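Local structure of type III secretion system effector protein ExoU (Pseudomonas fluorescens, 4QMK) at residues 191-194 and 195-199; 230-233 and 234-237. The protein is a type III secretion effector that probably acts as a patatin-like phospholipase on host membranes, where binding of phosphatidylinositol 4,5-bisphosphate helps place it. One frame throughout, in Å; residues are numbered along the deposited sequence.

Contact 1 comes first along the chain, in helix 183-201. Contact 2 follows in helix 227-236 and the residue just after it. Helix 210-221 comes between these two helices in sequence, and side chains of both contacts touch it. The centres of the contacts lie about 13 Å apart, on the same side of the chain's centre. They meet directly through apolar side chains: CG2 of Ile196 lies 3.8 Å from CD1 of Leu233. His199 and Ile237 pack more loosely nearby. Both contacts belong to the patatin-like phospholipase part of the protein. Contact 2 touches strand 242-251 of the mixed sheet through Leu230 and Ser234, while contact 1 packs against contact 2 and helix 210-221.

Contact 1 of 2, residues 191-194 and 195-199; sequences ESRQ and SILAH
Ile196 and Leu197 both lean back on carbonyl oxygens one turn earlier in helix 183-201. CG1 of Ile196 comes within 3.2 Å of Ser192 O. Its first torsion (chi1 -77°) sets CG1 beside the backbone N, on the side of that carbonyl. CG of Leu197 sits 3.3 Å from Arg193 O. Farther out, CD1 of Leu197 reaches CG of Arg193 at 4.3 Å, a loose apolar touch. The same carbonyls hold the backbone. Ile196 N bonds to Ser192 O at 2.8 Å. Leu197 N bonds to Arg193 O at the same length, and the bond is nearly straight (173°). Ser195 N and Ala198 N bond likewise to Glu191 O and Gln194 O, which completes four successive i to i+4 bonds of an alpha-helix.

Ser192 OG and Arg193 NH1 bond back to the preceding turn of their own helix, at the carbonyls of Ile188 and Arg189 and at Asn190 OD1. Ser195 OG and His199 NE2 bond to the carbonyls of Ser115 and Gly116. Ile196 packs on Leu219 of helix 210-221. The two segments thus grip each other through main-chain bonds, while Ser195 and His199 tie the helix to a neighbouring loop.

Contact 2 of 2, residues 230-233 and 234-237; sequences LEVL and SRHI
An extended Glu231 chain, with CG opposite the backbone N (chi1 169°), and an Arg235 chain extended from CG to NE bring two opposite charges together. Glu231 OE1 and Arg235 NH2 form a long salt bridge of 3.5 Å, their carboxylate and guanidinium planes 33° apart. Val232 lies under the guanidinium. Its CA is 3.8 Å below the centre of the group, and its CG2 is 3.4 Å from Arg235 NH2 on one face. Ser234 turns OG between its backbone N and carbonyl carbon (chi1 73°), and the hydroxyl donates to Glu231 O at 2.7 Å. This is the serine-to-backbone bond common within helices.

Here helix 227-236 of the patatin-like domain runs out. Ser234 N makes an i to i+4 bond, to Leu230 O. Arg235 N and His236 N both reach back three residues, to Val232 O and Leu233 O, each donor well above the carbonyl plane. Ile237 N reaches back four to the same Leu233 O, at 2.9 Å against 3.1 Å for His236 N. CD2 of His236 approaches Val232 O at 3.3 Å. Glu211 of helix 210-221 bridges to Arg235 NH1 through OE2 and accepts a hydrogen bond from His236 NE2 through OE1.

Contact 1 of 2, residues 191-194 and 195-199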
loop_
_atom_site.group_PDB
_atom_site.type_symbol
_atom_site.label_atom_id
_atom_site.label_comp_id
_atom_site.label_asym_id
_atom_site.label_seq_id
_atom_site.Cartn_x
_atom_site.Cartn_y
_atom_site.Cartn_z
ATOM N N GLU A 191 6.910 5.225 -23.580
ATOM C CA GLU A 191 8.029 4.476 -24.126
ATOM C C GLU A 191 8.301 3.175 -23.365
ATOM O O GLU A 191 8.586 2.140 -23.991
ATOM C CB GLU A 191 9.263 5.359 -24.188
ATOM C CG GLU A 191 9.102 6.534 -25.133
ATOM C CD GLU A 191 9.003 6.095 -26.578
ATOM O OE1 GLU A 191 9.793 5.203 -26.984
ATOM O OE2 GLU A 191 8.107 6.635 -27.293
ATOM N N SER A 192 8.191 3.192 -22.037
ATOM C CA SER A 192 8.395 1.954 -21.257
ATOM C C SER A 192 7.278 0.936 -21.521
ATOM O O SER A 192 7.539 -0.255 -21.719
ATOM C CB SER A 192 8.542 2.247 -19.763
ATOM O OG SER A 192 7.556 3.150 -19.303
ATOM N N ARG A 193 6.040 1.423 -21.559
ATOM C CA ARG A 193 4.849 0.592 -21.905
ATOM C C ARG A 193 5.060 -0.122 -23.254
ATOM O O ARG A 193 5.001 -1.367 -23.331
ATOM C CB ARG A 193 3.577 1.463 -21.991
ATOM C CG ARG A 193 2.263 0.736 -21.737
ATOM C CD ARG A 193 1.002 1.491 -22.193
ATOM N NE ARG A 193 1.142 2.939 -22.215
ATOM C CZ ARG A 193 0.982 3.772 -21.182
ATOM N NH1 ARG A 193 1.154 5.075 -21.375
ATOM N NH2 ARG A 193 0.656 3.337 -19.965
ATOM N N GLN A 194 5.300 0.668 -24.311
ATOM C CA GLN A 194 5.466 0.130 -25.653
ATOM C C GLN A 194 6.537 -0.936 -25.634
ATOM O O GLN A 194 6.269 -2.099 -25.953
ATOM C CB GLN A 194 5.742 1.276 -26.611
ATOM C CG GLN A 194 6.523 1.000 -27.879
ATOM C CD GLN A 194 6.552 2.243 -28.765
ATOM O OE1 GLN A 194 6.363 3.377 -28.293
ATOM N NE2 GLN A 194 6.769 2.037 -30.058
ATOM N N SER A 195 7.713 -0.555 -25.140
ATOM C CA SER A 195 8.857 -1.471 -25.018
ATOM C C SER A 195 8.507 -2.739 -24.282
ATOM O O SER A 195 8.780 -3.822 -24.775
ATOM C CB SER A 195 9.986 -0.781 -24.298
ATOM O OG SER A 195 10.974 -1.712 -23.949
ATOM N N ILE A 196 7.864 -2.607 -23.128
ATOM C CA ILE A 196 7.484 -3.772 -22.330
ATOM C C ILE A 196 6.487 -4.677 -23.042
ATOM O O ILE A 196 6.641 -5.901 -23.075
ATOM C CB ILE A 196 6.867 -3.349 -21.003
ATOM C CG1 ILE A 196 7.951 -2.906 -20.042
ATOM C CG2 ILE A 196 6.108 -4.499 -20.368
ATOM C CD1 ILE A 196 7.425 -2.256 -18.782
ATOM N N LEU A 197 5.449 -4.082 -23.618
ATOM C CA LEU A 197 4.447 -4.873 -24.332
ATOM C C LEU A 197 5.089 -5.678 -25.453
ATOM O O LEU A 197 4.852 -6.887 -25.568
ATOM C CB LEU A 197 3.326 -3.990 -24.866
ATOM C CG LEU A 197 2.438 -3.417 -23.764
ATOM C CD1 LEU A 197 1.337 -2.534 -24.321
ATOM C CD2 LEU A 197 1.830 -4.492 -22.892
ATOM N N ALA A 198 5.893 -5.007 -26.272
ATOM C CA ALA A 198 6.602 -5.665 -27.354
ATOM C C ALA A 198 7.327 -6.889 -26.788
ATOM O O ALA A 198 7.173 -7.996 -27.287
ATOM C CB ALA A 198 7.585 -4.701 -28.011
ATOM N N HIS A 199 8.092 -6.696 -25.723
ATOM C CA HIS A 199 8.841 -7.808 -25.143
ATOM C C HIS A 199 7.910 -8.899 -24.660
ATOM O O HIS A 199 8.122 -10.056 -24.950
ATOM C CB HIS A 199 9.792 -7.348 -24.022
ATOM C CG HIS A 199 11.023 -6.649 -24.521
ATOM N ND1 HIS A 199 12.149 -7.326 -24.931
ATOM C CD2 HIS A 199 11.304 -5.333 -24.689
ATOM C CE1 HIS A 199 13.068 -6.464 -25.340
ATOM N NE2 HIS A 199 12.576 -5.245 -25.208
#

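Contact 2 of 2, residues 230-233 and 234-237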
loop_
_atom_site.group_PDB
_atom_site.type_symbol
_atom_site.label_atom_id
_atom_site.label_comp_id
_atom_site.label_asym_id
_atom_site.label_seq_id
_atom_site.Cartn_x
_atom_site.Cartn_y
_atom_site.Cartn_z
ATOM N N LEU A 230 8.361 -4.463 -12.993
ATOM C CA LEU A 230 9.690 -4.699 -13.510
ATOM C C LEU A 230 10.341 -5.907 -12.841
ATOM O O LEU A 230 10.776 -6.809 -13.520
ATOM C CB LEU A 230 10.547 -3.430 -13.380
ATOM C CG LEU A 230 10.257 -2.315 -14.403
ATOM C CD1 LEU A 230 11.250 -1.181 -14.258
ATOM C CD2 LEU A 230 10.343 -2.825 -15.813
ATOM N N GLU A 231 10.342 -5.954 -11.519
ATOM C CA GLU A 231 10.884 -7.105 -10.790
ATOM C C GLU A 231 10.284 -8.439 -11.276
ATOM O O GLU A 231 11.011 -9.377 -11.577
ATOM C CB GLU A 231 10.615 -6.953 -9.297
ATOM C CG GLU A 231 10.890 -8.185 -8.445
ATOM C CD GLU A 231 10.151 -8.098 -7.109
ATOM O OE1 GLU A 231 8.909 -8.308 -7.099
ATOM O OE2 GLU A 231 10.803 -7.824 -6.067
ATOM N N VAL A 232 8.962 -8.512 -11.311
ATOM C CA VAL A 232 8.234 -9.704 -11.769
ATOM C C VAL A 232 8.566 -10.082 -13.214
ATOM O O VAL A 232 8.901 -11.242 -13.521
ATOM C CB VAL A 232 6.722 -9.484 -11.664
ATOM C CG1 VAL A 232 5.979 -10.567 -12.415
ATOM C CG2 VAL A 232 6.286 -9.460 -10.196
ATOM N N LEU A 233 8.520 -9.086 -14.085
ATOM C CA LEU A 233 8.827 -9.291 -15.468
ATOM C C LEU A 233 10.256 -9.758 -15.703
ATOM O O LEU A 233 10.492 -10.564 -16.609
ATOM C CB LEU A 233 8.610 -7.991 -16.214
ATOM C CG LEU A 233 7.183 -7.574 -16.428
ATOM C CD1 LEU A 233 7.149 -6.251 -17.179
ATOM C CD2 LEU A 233 6.455 -8.646 -17.205
ATOM N N SER A 234 11.213 -9.226 -14.926
ATOM C CA SER A 234 12.644 -9.608 -15.076
ATOM C C SER A 234 12.894 -11.103 -14.821
ATOM O O SER A 234 13.808 -11.683 -15.387
ATOM C CB SER A 234 13.570 -8.767 -14.171
ATOM O OG SER A 234 13.461 -9.128 -12.787
ATOM N N ARG A 235 12.066 -11.729 -13.996
ATOM C CA ARG A 235 12.220 -13.162 -13.737
ATOM C C ARG A 235 11.975 -14.013 -14.981
ATOM O O ARG A 235 12.509 -15.100 -15.071
ATOM C CB ARG A 235 11.234 -13.651 -12.672
ATOM C CG ARG A 235 11.345 -13.020 -11.299
ATOM C CD ARG A 235 10.075 -13.441 -10.585
ATOM N NE ARG A 235 9.655 -12.540 -9.527
ATOM C CZ ARG A 235 8.390 -12.412 -9.117
ATOM N NH1 ARG A 235 7.415 -13.114 -9.698
ATOM N NH2 ARG A 235 8.094 -11.551 -8.142
ATOM N N HIS A 236 11.140 -13.539 -15.898
ATOM C CA HIS A 236 10.755 -14.326 -17.067
ATOM C C HIS A 236 11.259 -13.788 -18.379
ATOM O O HIS A 236 11.167 -14.479 -19.392
ATOM C CB HIS A 236 9.211 -14.444 -17.151
ATOM C CG HIS A 236 8.571 -14.882 -15.863
ATOM N ND1 HIS A 236 8.450 -16.207 -15.507
ATOM C CD2 HIS A 236 8.060 -14.168 -14.828
ATOM C CE1 HIS A 236 7.890 -16.291 -14.313
ATOM N NE2 HIS A 236 7.643 -15.070 -13.877
ATOM N N ILE A 237 11.713 -12.530 -18.372
ATOM C CA ILE A 237 12.175 -11.826 -19.577
ATOM C C ILE A 237 13.501 -11.144 -19.240
ATOM O O ILE A 237 13.522 -10.098 -18.573
ATOM C CB ILE A 237 11.158 -10.767 -20.048
ATOM C CG1 ILE A 237 9.775 -11.397 -20.152
ATOM C CG2 ILE A 237 11.568 -10.185 -21.394
ATOM C CD1 ILE A 237 8.677 -10.439 -20.544
#